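Local coordinates for glutamine cyclotransferase (Xanthomonas campestris, PDB 3MBR), which probably converts N-terminal glutamine of peptides and proteins into pyroglutamate, releasing ammonia, and holds a calcium ion within its beta-propeller, at residues P16-A21 with G53-R58; F27-H32 with Y90-L95; L117-G122 with R127-D132; A197-D200 with D204-N207; R217-G222 with P226-I231. The protein carries 1 engineered substitution. All blocks are in the same frame, centred on the assembly; numbering follows the deposited sequence.

How the contacts relate
All five contacts lie in one beta-propeller, arranged round a calcium ion held by Leu26, Glu154, Leu155, Glu156 and Ile209. Side chains approach the metal to about 5 Å in contact 2 (Phe27), 8 Å in contact 5 (Leu218), 10 Å in contact 3 (Tyr118) and 13 Å in contact 4 (Val205). Contacts 4 and 5 adjoin: Asn207 N probably bonds to Thr221 O, pairing neighbouring strands of one blade. Contact 1 touches contact 5, with His17 N probably bonded to Pro226 O, and contact 2, with Gln57 NE2 probably bonded to Ala93 O. Contact 3 lies apart, its centre about 19 Å from that of contact 2 and 24 to 27 Å from the others.

Contact 1 of 5, residues P16-A21 with G53-R58; sequences PHDTTA and GRILQR
Gly53, at a positive phi of 74°, brings its CA to 3.5 Å from Pro16 O, a bent CA-H...O contact. Its carbonyl joins the segments through a water: Gly53 O accepts from the water at 2.8 Å, and the water accepts from Asp18 N at 2.9 Å. The bridge links two surface stretches that share no direct hydrogen bond. Residues 16-21 lie in the connection from strand 9-16, the edge strand of one propeller blade, to strand 23-29, the first of the next, and 53-58 leads into that second blade's outermost strand. The Ile55 side chain carries CD1 to within 4.0 Å of Asp18 OD2. Asp18 CG is anti to the backbone N (chi1 -179°), which places the carboxylate between Thr20 and Ile55. OD2 makes a salt bridge with Arg46 of strand 44-49; OD1 receives Thr20 N at 2.9 Å from well above the carboxylate plane, an Asx turn within the type I beta turn from Asp18 to Ala21. A classic beta bulge follows, setting Leu56 and Gln57 against Lys47 of the neighbouring strand. Beyond it Arg58 NH2 lies 5.7 Å from Asp18 OD2, too far for a salt bridge, though the charges may attract weakly.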
# COMPACT_ATOMS: atom_id res chain seq x y z
N PRO A 16 -18.07 3.60 -2.13
CA PRO A 16 -18.08 2.57 -3.18
C PRO A 16 -16.68 2.27 -3.70
O PRO A 16 -15.89 3.20 -3.89
CB PRO A 16 -18.94 3.18 -4.29
CG PRO A 16 -19.21 4.59 -3.90
CD PRO A 16 -18.68 4.88 -2.54
N HIS A 17 -16.41 0.99 -4.01
CA HIS A 17 -15.19 0.66 -4.70
C HIS A 17 -15.52 -0.25 -5.86
O HIS A 17 -16.44 -1.11 -5.76
CB HIS A 17 -14.27 -0.11 -3.71
CG HIS A 17 -12.92 -0.53 -4.27
ND1 HIS A 17 -12.58 -1.87 -4.41
CD2 HIS A 17 -11.81 0.18 -4.58
CE1 HIS A 17 -11.32 -1.96 -4.86
NE2 HIS A 17 -10.83 -0.73 -4.99
N ASP A 18 -14.81 -0.08 -6.96
CA ASP A 18 -15.07 -0.86 -8.19
C ASP A 18 -14.59 -2.29 -8.00
O ASP A 18 -13.42 -2.52 -7.74
CB ASP A 18 -14.26 -0.11 -9.24
CG ASP A 18 -14.36 -0.69 -10.66
OD1 ASP A 18 -14.97 -1.76 -10.90
OD2 ASP A 18 -13.87 0.03 -11.58
N THR A 19 -15.51 -3.26 -8.21
CA THR A 19 -15.12 -4.64 -7.99
C THR A 19 -14.29 -5.21 -9.14
O THR A 19 -13.85 -6.37 -9.05
CB THR A 19 -16.29 -5.58 -7.71
OG1 THR A 19 -17.18 -5.49 -8.83
CG2 THR A 19 -17.04 -5.17 -6.44
N THR A 20 -13.98 -4.43 -10.18
CA THR A 20 -12.95 -4.84 -11.12
C THR A 20 -11.54 -4.52 -10.66
O THR A 20 -10.57 -4.94 -11.34
CB THR A 20 -13.08 -4.19 -12.51
OG1 THR A 20 -12.80 -2.78 -12.40
CG2 THR A 20 -14.48 -4.38 -13.14
N ALA A 21 -11.39 -3.80 -9.56
CA ALA A 21 -10.08 -3.33 -9.17
C ALA A 21 -9.33 -4.39 -8.41
O ALA A 21 -9.69 -4.66 -7.22
CB ALA A 21 -10.19 -2.05 -8.33
N GLY A 53 -16.07 6.45 -6.22
CA GLY A 53 -15.31 5.27 -6.69
C GLY A 53 -15.06 5.24 -8.19
O GLY A 53 -14.55 4.28 -8.71
N ARG A 54 -15.49 6.27 -8.91
CA ARG A 54 -15.34 6.31 -10.38
C ARG A 54 -13.91 6.65 -10.79
O ARG A 54 -13.22 7.47 -10.15
CB ARG A 54 -16.27 7.42 -10.89
CG ARG A 54 -17.76 6.96 -10.82
CD ARG A 54 -18.72 8.13 -11.11
NE ARG A 54 -20.11 7.68 -10.96
CZ ARG A 54 -21.16 8.49 -10.92
NH1 ARG A 54 -20.98 9.81 -10.98
NH2 ARG A 54 -22.39 7.98 -10.80
N ILE A 55 -13.49 6.05 -11.89
CA ILE A 55 -12.15 6.29 -12.47
C ILE A 55 -12.16 7.58 -13.23
O ILE A 55 -13.00 7.78 -14.16
CB ILE A 55 -11.72 5.13 -13.39
CG1 ILE A 55 -11.68 3.79 -12.60
CG2 ILE A 55 -10.33 5.39 -14.00
CD1 ILE A 55 -11.59 2.59 -13.56
N LEU A 56 -11.27 8.48 -12.82
CA LEU A 56 -11.13 9.81 -13.51
C LEU A 56 -10.08 9.76 -14.63
O LEU A 56 -10.18 10.49 -15.63
CB LEU A 56 -10.76 10.88 -12.47
CG LEU A 56 -11.76 10.95 -11.31
CD1 LEU A 56 -11.26 11.92 -10.25
CD2 LEU A 56 -13.06 11.47 -11.85
N GLN A 57 -9.04 8.95 -14.44
CA GLN A 57 -7.93 8.87 -15.37
C GLN A 57 -7.27 7.51 -15.15
O GLN A 57 -7.34 6.97 -14.03
CB GLN A 57 -6.98 9.99 -14.99
CG GLN A 57 -6.11 10.48 -16.08
CD GLN A 57 -5.16 11.56 -15.60
OE1 GLN A 57 -5.20 12.00 -14.44
NE2 GLN A 57 -4.26 11.92 -16.44
N ARG A 58 -6.61 6.94 -16.16
CA ARG A 58 -5.92 5.67 -15.99
C ARG A 58 -4.77 5.56 -16.96
O ARG A 58 -4.75 6.17 -18.07
CB ARG A 58 -6.84 4.47 -16.12
CG ARG A 58 -7.39 4.19 -17.46
CD ARG A 58 -7.58 2.67 -17.51
NE ARG A 58 -8.80 2.22 -16.88
CZ ARG A 58 -8.97 1.00 -16.36
NH1 ARG A 58 -7.96 0.13 -16.38
NH2 ARG A 58 -10.15 0.63 -15.84
O HOH W 1 -13.21 2.36 -7.14

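Contact 2 of 5, residues F27-H32 with Y90-L95; sequences FYLRGH and YDLATL
Asp91 OD2, on the residue before the Leu92 that meets Leu29, is gripped twice from its anti side: by Thr94 OG1 at 2.9 Å and by Thr94 N at 3.1 Å. This Asx motif holds the turn that follows strand 86-91, from which Leu92 reaches across. Leu29 and Leu92 extend toward each other tip to tip, and Leu29 CD2 lies 3.3 Å from Leu92 CD1, shorter than two methyls normally allow, so the exact placing is doubtful. The other Leu92 methyl, CD2, comes to the edge of the Phe27 ring, 4.4 Å from CZ. The exposed Arg30 adds its NH2, 4.2 Å from Leu92 CD1, and one face of its guanidinium covers Leu29 CG, which lies 3.8 Å from the plane, over its centre. Leu29 to His32 form a type I' turn, closed by Leu29 N to His32 O and His32 N to Leu29 O. Phe27 meets the Tyr34 ring at a shallow angle, and Leu92 also packs on Leu77. This is blade-to-blade packing of the beta-propeller: one blade's hairpin turn abuts the turn after the next blade's third strand, while the Phe27 side chain, before the first turn, comes about 5 Å from the calcium ion that neighbouring Leu26 binds.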
# COMPACT_ATOMS: atom_id res chain seq x y z
N PHE A 27 -2.76 5.16 -2.67
CA PHE A 27 -2.35 6.35 -1.88
C PHE A 27 -3.34 7.44 -2.10
O PHE A 27 -4.22 7.31 -3.02
CB PHE A 27 -0.91 6.79 -2.14
CG PHE A 27 -0.63 7.29 -3.53
CD1 PHE A 27 -0.96 8.60 -3.89
CD2 PHE A 27 0.03 6.48 -4.48
CE1 PHE A 27 -0.66 9.13 -5.21
CE2 PHE A 27 0.31 7.02 -5.79
CZ PHE A 27 -0.02 8.33 -6.13
N TYR A 28 -3.30 8.49 -1.35
CA TYR A 28 -4.25 9.58 -1.48
C TYR A 28 -3.43 10.84 -1.75
O TYR A 28 -2.37 11.11 -1.13
CB TYR A 28 -4.98 9.75 -0.14
CG TYR A 28 -5.88 10.95 -0.06
CD1 TYR A 28 -5.36 12.20 0.23
CD2 TYR A 28 -7.21 10.85 -0.33
CE1 TYR A 28 -6.15 13.35 0.32
CE2 TYR A 28 -8.05 12.00 -0.22
CZ TYR A 28 -7.47 13.22 0.09
OH TYR A 28 -8.28 14.35 0.23
N LEU A 29 -3.95 11.66 -2.65
CA LEU A 29 -3.24 12.90 -2.89
C LEU A 29 -4.20 13.98 -3.39
O LEU A 29 -4.91 13.72 -4.37
CB LEU A 29 -2.11 12.66 -3.97
CG LEU A 29 -1.36 13.95 -4.34
CD1 LEU A 29 -0.63 14.34 -3.13
CD2 LEU A 29 -0.39 13.54 -5.54
N ARG A 30 -4.22 15.15 -2.70
CA ARG A 30 -5.02 16.32 -3.17
C ARG A 30 -6.46 15.90 -3.51
O ARG A 30 -7.05 16.29 -4.56
CB ARG A 30 -4.39 16.91 -4.46
CG ARG A 30 -3.43 18.10 -4.47
CD ARG A 30 -2.11 18.00 -3.73
NE ARG A 30 -0.83 17.72 -4.48
CZ ARG A 30 -0.65 17.43 -5.77
NH1 ARG A 30 -1.66 17.39 -6.64
NH2 ARG A 30 0.56 17.17 -6.20
N GLY A 31 -7.07 15.13 -2.65
CA GLY A 31 -8.46 14.82 -2.76
C GLY A 31 -8.81 13.62 -3.61
O GLY A 31 -9.96 13.22 -3.64
N HIS A 32 -7.82 12.95 -4.23
CA HIS A 32 -8.11 11.76 -5.03
C HIS A 32 -7.32 10.58 -4.54
O HIS A 32 -6.23 10.71 -3.89
CB HIS A 32 -7.74 11.97 -6.51
CG HIS A 32 -8.49 13.08 -7.16
ND1 HIS A 32 -7.90 14.28 -7.45
CD2 HIS A 32 -9.79 13.19 -7.50
CE1 HIS A 32 -8.80 15.09 -8.01
NE2 HIS A 32 -9.96 14.46 -8.02
N TYR A 90 6.02 7.71 -13.48
CA TYR A 90 5.09 8.42 -14.33
C TYR A 90 5.07 9.89 -13.93
O TYR A 90 5.26 10.19 -12.76
CB TYR A 90 3.63 7.89 -14.11
CG TYR A 90 3.42 6.43 -14.38
CD1 TYR A 90 3.72 5.49 -13.43
CD2 TYR A 90 2.91 5.98 -15.59
CE1 TYR A 90 3.52 4.14 -13.64
CE2 TYR A 90 2.72 4.57 -15.85
CZ TYR A 90 3.02 3.66 -14.84
OH TYR A 90 2.83 2.27 -14.95
N ASP A 91 4.78 10.77 -14.89
CA ASP A 91 4.36 12.12 -14.50
C ASP A 91 2.98 11.96 -13.87
O ASP A 91 2.07 11.36 -14.47
CB ASP A 91 4.25 12.97 -15.76
CG ASP A 91 3.71 14.35 -15.50
OD1 ASP A 91 4.48 15.16 -14.90
OD2 ASP A 91 2.58 14.66 -15.97
N LEU A 92 2.80 12.45 -12.66
CA LEU A 92 1.57 12.30 -11.94
C LEU A 92 0.38 12.92 -12.66
O LEU A 92 -0.68 12.30 -12.77
CB LEU A 92 1.73 13.02 -10.62
CG LEU A 92 1.62 12.41 -9.26
CD1 LEU A 92 1.39 13.61 -8.35
CD2 LEU A 92 0.51 11.48 -9.14
N ALA A 93 0.52 14.15 -13.12
CA ALA A 93 -0.63 14.83 -13.73
C ALA A 93 -1.20 14.12 -14.92
O ALA A 93 -2.44 14.04 -15.06
CB ALA A 93 -0.21 16.25 -14.15
N THR A 94 -0.33 13.69 -15.86
CA THR A 94 -0.80 13.04 -17.08
C THR A 94 -0.85 11.49 -17.03
O THR A 94 -1.36 10.85 -17.96
CB THR A 94 0.10 13.36 -18.29
OG1 THR A 94 1.43 12.98 -17.99
CG2 THR A 94 0.14 14.87 -18.72
N LEU A 95 -0.31 10.91 -15.95
CA LEU A 95 -0.10 9.45 -15.81
C LEU A 95 0.60 8.86 -17.04
O LEU A 95 0.17 7.82 -17.59
CB LEU A 95 -1.39 8.68 -15.52
CG LEU A 95 -2.05 9.07 -14.21
CD1 LEU A 95 -3.36 8.20 -14.03
CD2 LEU A 95 -1.10 8.75 -13.09

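Contact 3 of 5, residues L117-G122 with R127-D132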
# COMPACT_ATOMS: atom_id res chain seq x y z
N LEU A 117 11.67 6.95 0.18
CA LEU A 117 10.65 5.95 -0.09
C LEU A 117 10.96 4.73 0.74
O LEU A 117 12.13 4.53 1.14
CB LEU A 117 10.71 5.50 -1.59
CG LEU A 117 10.74 6.61 -2.61
CD1 LEU A 117 10.72 5.94 -3.97
CD2 LEU A 117 9.62 7.63 -2.45
N TYR A 118 9.94 3.94 1.04
CA TYR A 118 10.04 2.67 1.79
C TYR A 118 9.43 1.59 0.93
O TYR A 118 8.34 1.74 0.44
CB TYR A 118 9.32 2.80 3.16
CG TYR A 118 9.95 3.85 4.01
CD1 TYR A 118 9.56 5.19 3.90
CD2 TYR A 118 10.93 3.51 4.91
CE1 TYR A 118 10.21 6.21 4.66
CE2 TYR A 118 11.53 4.47 5.70
CZ TYR A 118 11.17 5.83 5.58
OH TYR A 118 11.78 6.81 6.40
N MET A 119 10.20 0.54 0.69
CA MET A 119 9.76 -0.54 -0.21
C MET A 119 9.73 -1.90 0.54
O MET A 119 10.68 -2.33 1.19
CB MET A 119 10.84 -0.66 -1.34
CG MET A 119 10.58 -1.75 -2.26
SD MET A 119 11.74 -1.80 -3.66
CE MET A 119 11.56 -3.50 -4.31
N SER A 120 8.61 -2.58 0.37
CA SER A 120 8.45 -4.02 0.76
C SER A 120 8.79 -4.92 -0.47
O SER A 120 8.33 -4.67 -1.58
CB SER A 120 6.99 -4.30 1.16
OG SER A 120 6.87 -5.78 1.26
N ASP A 121 9.45 -6.08 -0.25
CA ASP A 121 9.82 -7.02 -1.34
C ASP A 121 9.36 -8.44 -0.94
O ASP A 121 9.83 -9.47 -1.48
CB ASP A 121 11.33 -6.94 -1.60
CG ASP A 121 12.15 -7.35 -0.37
OD1 ASP A 121 11.59 -7.73 0.69
OD2 ASP A 121 13.35 -7.34 -0.47
N GLY A 122 8.42 -8.48 0.00
CA GLY A 122 7.87 -9.78 0.54
C GLY A 122 8.66 -10.34 1.71
O GLY A 122 8.23 -11.32 2.37
N ARG A 127 13.22 -1.76 2.47
CA ARG A 127 14.30 -0.95 1.87
C ARG A 127 13.93 0.53 1.94
O ARG A 127 12.82 0.96 1.60
CB ARG A 127 14.52 -1.37 0.43
CG ARG A 127 14.65 -2.91 0.16
CD ARG A 127 14.74 -3.22 -1.35
NE ARG A 127 14.67 -4.66 -1.70
CZ ARG A 127 14.72 -5.20 -2.93
NH1 ARG A 127 14.96 -4.48 -4.04
NH2 ARG A 127 14.58 -6.54 -3.07
N LYS A 128 14.91 1.35 2.30
CA LYS A 128 14.71 2.82 2.29
C LYS A 128 15.45 3.36 1.06
O LYS A 128 16.66 3.11 0.90
CB LYS A 128 15.25 3.37 3.59
CG LYS A 128 14.97 4.82 3.91
CD LYS A 128 15.53 5.11 5.38
CE LYS A 128 15.20 6.47 5.93
NZ LYS A 128 16.18 6.89 7.05
N LEU A 129 14.73 4.06 0.19
CA LEU A 129 15.28 4.45 -1.11
C LEU A 129 15.37 5.94 -1.26
O LEU A 129 14.50 6.68 -0.76
CB LEU A 129 14.39 3.91 -2.25
CG LEU A 129 13.99 2.41 -2.24
CD1 LEU A 129 13.09 2.12 -3.46
CD2 LEU A 129 15.20 1.51 -2.25
N ASP A 130 16.41 6.41 -1.96
CA ASP A 130 16.47 7.76 -2.31
C ASP A 130 15.41 8.06 -3.42
O ASP A 130 15.42 7.35 -4.42
CB ASP A 130 17.92 8.01 -2.88
CG ASP A 130 18.05 9.42 -3.40
OD1 ASP A 130 18.33 9.59 -4.61
OD2 ASP A 130 17.86 10.34 -2.56
N PRO A 131 14.52 9.05 -3.25
CA PRO A 131 13.46 9.21 -4.25
C PRO A 131 13.95 9.57 -5.63
O PRO A 131 13.40 9.05 -6.62
CB PRO A 131 12.64 10.36 -3.68
CG PRO A 131 12.86 10.23 -2.16
CD PRO A 131 14.26 9.91 -2.07
N ASP A 132 14.99 10.39 -5.73
CA ASP A 132 15.43 10.78 -7.10
C ASP A 132 16.17 9.73 -7.86
O ASP A 132 16.07 9.66 -9.09
CB ASP A 132 16.30 12.03 -7.08
CG ASP A 132 15.50 13.32 -6.78
OD1 ASP A 132 16.22 14.37 -6.65
OD2 ASP A 132 14.25 13.34 -6.76
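The Arg127 guanidinium has the Met119 methyl over one face and the Asp121 carboxylate at its edge. Met119 CE sits 3.5 Å above the guanidinium plane, offset toward the rim, because the two extended side chains run side by side and point the same way. Asp121 approaches at about a right angle, its carboxylate plane turned 85° from the guanidinium, and offers a single oxygen. Arg127 grips it side-on: NH2 reaches the anti lone pair of OD2 at 3.0 Å, while NE meets OD2 from above the carboxylate plane at 3.2 Å. The Asp121 chi1 of 62° sets CG in the crowded position between backbone N and carbonyl carbon, which brings OD2 to this edge. Asp121 OD1 is held by Thr123, and Arg127 NH2 has a second acceptor in Pro104 O. On the other face of the sheet Lys128 lies alongside Tyr118, its CE 3.5 Å from Tyr118 OH, and that hydroxyl bonds to Asp113. The backbones are joined by two antiparallel hydrogen-bonded pairs, Leu117 with Leu129 and Met119 with Arg127. The shortest links are Leu129 N to Leu117 O and Met119 N to Arg127 O, both 2.8 Å. Leu117 CB packs on Leu129 CB at 4.1 Å. This beta hairpin supplies interior strands of its blade's sheet, flanked by strand 109-112 on the 117-120 side and strand 136-144 on the 125-129 side, with the Tyr118 ring stacked on Trp157 of the adjoining blade.

Contact 4 of 5, residues A197-D200 with D204-N207; sequences ALTD and DVLN
A short loop separates 197-200 from 204-207; their closest CA atoms, of Thr199 and Asp204, are 7.7 Å apart, too far for sheet pairing, and no hydrogen bond joins the segments. The meeting is made by one methyl of Val205. Its CG1, anti to the carbonyl carbon (chi1 -74°), lies 3.8 Å from Thr199 CG2 and 3.7 Å from Asp200 O, so the branch touches a methyl and a backbone carbonyl of consecutive residues. Thr199 and Val205 approach at an oblique angle. Thr199 turns its two branches to different uses: CG2 goes to Val205, while OG1 donates back to Ala197 O at 2.9 Å from 49° above the carbonyl plane. The segments belong to the long connection between strand 182-187, which ends one blade of the propeller, and strand 206-212, which begins the next blade; Ile209 on the latter strand binds calcium. Val205 is the buried member of the contact, its side chain also covering Trp167 and Asn153, and its backbone bonds to Lys223. Asp200 is tied into the intervening loop: OD2 bonds to Thr202 OG1 and its backbone N to Asn203 OD1. Asp204 O accepts from Trp225 NE1. Leu206, where the strand starts, hands its carbonyl to Asn153 ND2, a residue of the preceding blade.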
# COMPACT_ATOMS: atom_id res chain seq x y z
N ALA A 197 -12.99 -18.27 4.18
CA ALA A 197 -12.59 -19.24 3.14
C ALA A 197 -11.07 -19.35 2.98
O ALA A 197 -10.32 -18.44 3.40
CB ALA A 197 -13.25 -18.87 1.80
N LEU A 198 -10.63 -20.47 2.38
CA LEU A 198 -9.24 -20.60 1.93
C LEU A 198 -8.84 -19.43 0.97
O LEU A 198 -9.50 -19.21 -0.06
CB LEU A 198 -9.04 -21.91 1.21
CG LEU A 198 -7.64 -22.07 0.63
CD1 LEU A 198 -6.63 -22.30 1.73
CD2 LEU A 198 -7.72 -23.28 -0.27
N THR A 199 -7.75 -18.72 1.29
CA THR A 199 -7.44 -17.42 0.65
C THR A 199 -6.00 -17.39 0.25
O THR A 199 -5.17 -17.71 1.07
CB THR A 199 -7.68 -16.27 1.73
OG1 THR A 199 -9.09 -16.26 2.00
CG2 THR A 199 -7.27 -14.90 1.24
N ASP A 200 -5.66 -17.10 -0.99
CA ASP A 200 -4.24 -16.79 -1.34
C ASP A 200 -4.07 -15.32 -1.66
O ASP A 200 -5.06 -14.53 -1.57
CB ASP A 200 -3.71 -17.74 -2.40
CG ASP A 200 -4.42 -17.61 -3.68
OD1 ASP A 200 -4.66 -18.65 -4.33
OD2 ASP A 200 -4.65 -16.44 -4.03
N ASP A 204 -9.53 -12.01 -2.36
CA ASP A 204 -9.96 -10.62 -2.04
C ASP A 204 -9.31 -10.02 -0.77
O ASP A 204 -10.01 -9.68 0.25
CB ASP A 204 -11.53 -10.55 -1.99
CG ASP A 204 -12.21 -10.95 -3.32
OD1 ASP A 204 -13.49 -10.90 -3.38
OD2 ASP A 204 -11.51 -11.35 -4.30
N VAL A 205 -7.97 -9.99 -0.78
CA VAL A 205 -7.20 -9.59 0.37
C VAL A 205 -7.20 -8.07 0.44
O VAL A 205 -7.31 -7.34 -0.60
CB VAL A 205 -5.73 -10.03 0.33
CG1 VAL A 205 -5.59 -11.57 0.60
CG2 VAL A 205 -5.06 -9.64 -0.95
N LEU A 206 -7.04 -7.53 1.66
CA LEU A 206 -6.74 -6.09 1.85
C LEU A 206 -5.44 -5.82 1.11
O LEU A 206 -4.48 -6.62 1.20
CB LEU A 206 -6.61 -5.80 3.37
CG LEU A 206 -6.71 -4.30 3.77
CD1 LEU A 206 -7.14 -4.11 5.23
CD2 LEU A 206 -5.44 -3.51 3.57
N ASN A 207 -5.40 -4.74 0.37
CA ASN A 207 -4.20 -4.50 -0.42
C ASN A 207 -4.00 -3.03 -0.68
O ASN A 207 -3.13 -2.65 -1.47
CB ASN A 207 -4.24 -5.30 -1.73
CG ASN A 207 -2.93 -5.78 -2.13
OD1 ASN A 207 -2.89 -6.95 -2.54
ND2 ASN A 207 -1.92 -4.94 -2.19

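Contact 5 of 5, residues R217-G222 with P226-I231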
# COMPACT_ATOMS: atom_id res chain seq x y z
N ARG A 217 -7.24 11.32 7.52
CA ARG A 217 -8.18 10.23 7.18
C ARG A 217 -7.39 9.03 6.69
O ARG A 217 -6.58 9.18 5.73
CB ARG A 217 -9.16 10.69 6.08
CG ARG A 217 -9.97 11.95 6.47
CD ARG A 217 -11.05 12.25 5.47
NE ARG A 217 -10.50 12.61 4.18
CZ ARG A 217 -11.21 12.74 3.06
NH1 ARG A 217 -12.57 12.58 3.10
NH2 ARG A 217 -10.62 13.09 1.95
N LEU A 218 -7.73 7.86 7.20
CA LEU A 218 -7.07 6.62 6.83
C LEU A 218 -8.06 5.78 6.04
O LEU A 218 -9.18 5.52 6.54
CB LEU A 218 -6.62 5.91 8.11
CG LEU A 218 -5.83 4.62 7.83
CD1 LEU A 218 -4.59 4.88 7.04
CD2 LEU A 218 -5.47 3.97 9.20
N PHE A 219 -7.71 5.32 4.82
CA PHE A 219 -8.61 4.53 4.00
C PHE A 219 -8.01 3.14 3.74
O PHE A 219 -6.80 3.01 3.52
CB PHE A 219 -8.74 5.22 2.63
CG PHE A 219 -9.30 6.63 2.72
CD1 PHE A 219 -10.64 6.87 3.04
CD2 PHE A 219 -8.46 7.70 2.48
CE1 PHE A 219 -11.12 8.18 3.07
CE2 PHE A 219 -8.94 8.97 2.53
CZ PHE A 219 -10.25 9.22 2.84
N VAL A 220 -8.87 2.13 3.69
CA VAL A 220 -8.43 0.80 3.34
C VAL A 220 -9.36 0.15 2.30
O VAL A 220 -10.60 0.35 2.37
CB VAL A 220 -8.29 -0.14 4.58
CG1 VAL A 220 -7.31 0.40 5.57
CG2 VAL A 220 -9.58 -0.34 5.30
N THR A 221 -8.81 -0.60 1.38
CA THR A 221 -9.64 -1.42 0.51
C THR A 221 -8.82 -2.61 0.04
O THR A 221 -7.70 -2.84 0.53
CB THR A 221 -10.19 -0.62 -0.69
OG1 THR A 221 -11.26 -1.38 -1.31
CG2 THR A 221 -9.17 -0.23 -1.75
N GLY A 222 -9.38 -3.45 -0.82
CA GLY A 222 -8.65 -4.64 -1.26
C GLY A 222 -9.21 -5.18 -2.55
O GLY A 222 -10.11 -4.56 -3.19
N PRO A 226 -16.13 -4.50 -2.50
CA PRO A 226 -17.24 -3.65 -2.98
C PRO A 226 -17.19 -2.27 -2.34
O PRO A 226 -17.90 -1.35 -2.82
CB PRO A 226 -18.51 -4.40 -2.54
CG PRO A 226 -18.03 -5.12 -1.29
CD PRO A 226 -16.60 -5.55 -1.60
N MET A 227 -16.35 -2.07 -1.33
CA MET A 227 -16.27 -0.83 -0.60
C MET A 227 -14.84 -0.51 -0.25
O MET A 227 -13.96 -1.35 -0.23
CB MET A 227 -17.05 -0.92 0.73
CG MET A 227 -18.59 -1.09 0.51
SD MET A 227 -19.56 -1.12 1.96
CE MET A 227 -19.53 -2.91 2.30
N LEU A 228 -14.66 0.77 -0.02
CA LEU A 228 -13.45 1.34 0.53
C LEU A 228 -13.86 1.96 1.86
O LEU A 228 -14.90 2.65 1.92
CB LEU A 228 -12.81 2.34 -0.48
CG LEU A 228 -11.62 3.19 0.01
CD1 LEU A 228 -10.65 3.36 -1.05
CD2 LEU A 228 -12.15 4.47 0.60
N TYR A 229 -13.08 1.75 2.89
CA TYR A 229 -13.48 2.22 4.26
C TYR A 229 -12.57 3.30 4.75
O TYR A 229 -11.36 3.19 4.66
CB TYR A 229 -13.37 1.09 5.26
CG TYR A 229 -14.29 -0.07 4.94
CD1 TYR A 229 -13.84 -1.13 4.14
CD2 TYR A 229 -15.57 -0.12 5.43
CE1 TYR A 229 -14.65 -2.20 3.85
CE2 TYR A 229 -16.38 -1.21 5.15
CZ TYR A 229 -15.94 -2.22 4.30
OH TYR A 229 -16.75 -3.30 4.07
N GLU A 230 -13.14 4.36 5.30
CA GLU A 230 -12.37 5.32 6.11
C GLU A 230 -12.49 4.81 7.53
O GLU A 230 -13.59 4.60 8.03
CB GLU A 230 -13.01 6.74 6.00
CG GLU A 230 -12.28 7.78 6.83
CD GLU A 230 -12.88 9.16 6.68
OE1 GLU A 230 -12.53 10.01 7.52
OE2 GLU A 230 -13.67 9.38 5.73
N ILE A 231 -11.35 4.63 8.19
CA ILE A 231 -11.31 4.10 9.56
C ILE A 231 -10.52 5.07 10.48
O ILE A 231 -9.60 5.72 10.02
CB ILE A 231 -10.71 2.71 9.58
CG1 ILE A 231 -9.28 2.70 9.16
CG2 ILE A 231 -11.52 1.68 8.77
CD1 ILE A 231 -8.60 1.33 9.42
O HOH W 2 -9.01 8.22 9.83
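The beta hairpin of strands 217-222 and 227-233 supplies the two middle strands of a four-stranded propeller blade. Val220 and Tyr229 form its antiparallel hydrogen-bonded pair: Tyr229 N meets Val220 O at 2.9 Å in a nearly straight bond (175°), and Val220 N returns to Tyr229 O. Farther along, Ile231 N reaches Leu218 O at 2.9 Å. The reverse link runs through a water that accepts from Leu218 N and donates to Ile231 O at 2.6 Å. Near the turn a side chain joins in: with chi1 at -165°, which swings OG1 away from its own N and lets it reach the other strand, Thr221 OG1 donates to Met227 O at 2.9 Å. Leu218, Val220, Tyr229 and Ile231 share one face of the sheet, with Leu218 CD2 4.0 Å from Ile231 CG1. On the other, the Phe219 ring puts CD1 3.7 Å from Leu228 CD2 and lies alongside Glu230. Phe219 CZ lies 3.6 Å above the Arg217 guanidinium plane, over its centre, so the ring meets that face with its edge. Arg217 and Glu230 pass without a salt bridge, their flat groups 88° apart, and Glu230 OE1 rests 3.4 Å from Arg217 CD. Each charge is met by others: Arg217 NE by Asp212, Glu230 OE1 by Arg232 and OE2 by the Tyr15 hydroxyl. Since Tyr15 belongs to strand 9-16, the N-terminal strand lying beside 227-233, this blade combines both ends of the chain, the Velcro closure typical of beta-propellers.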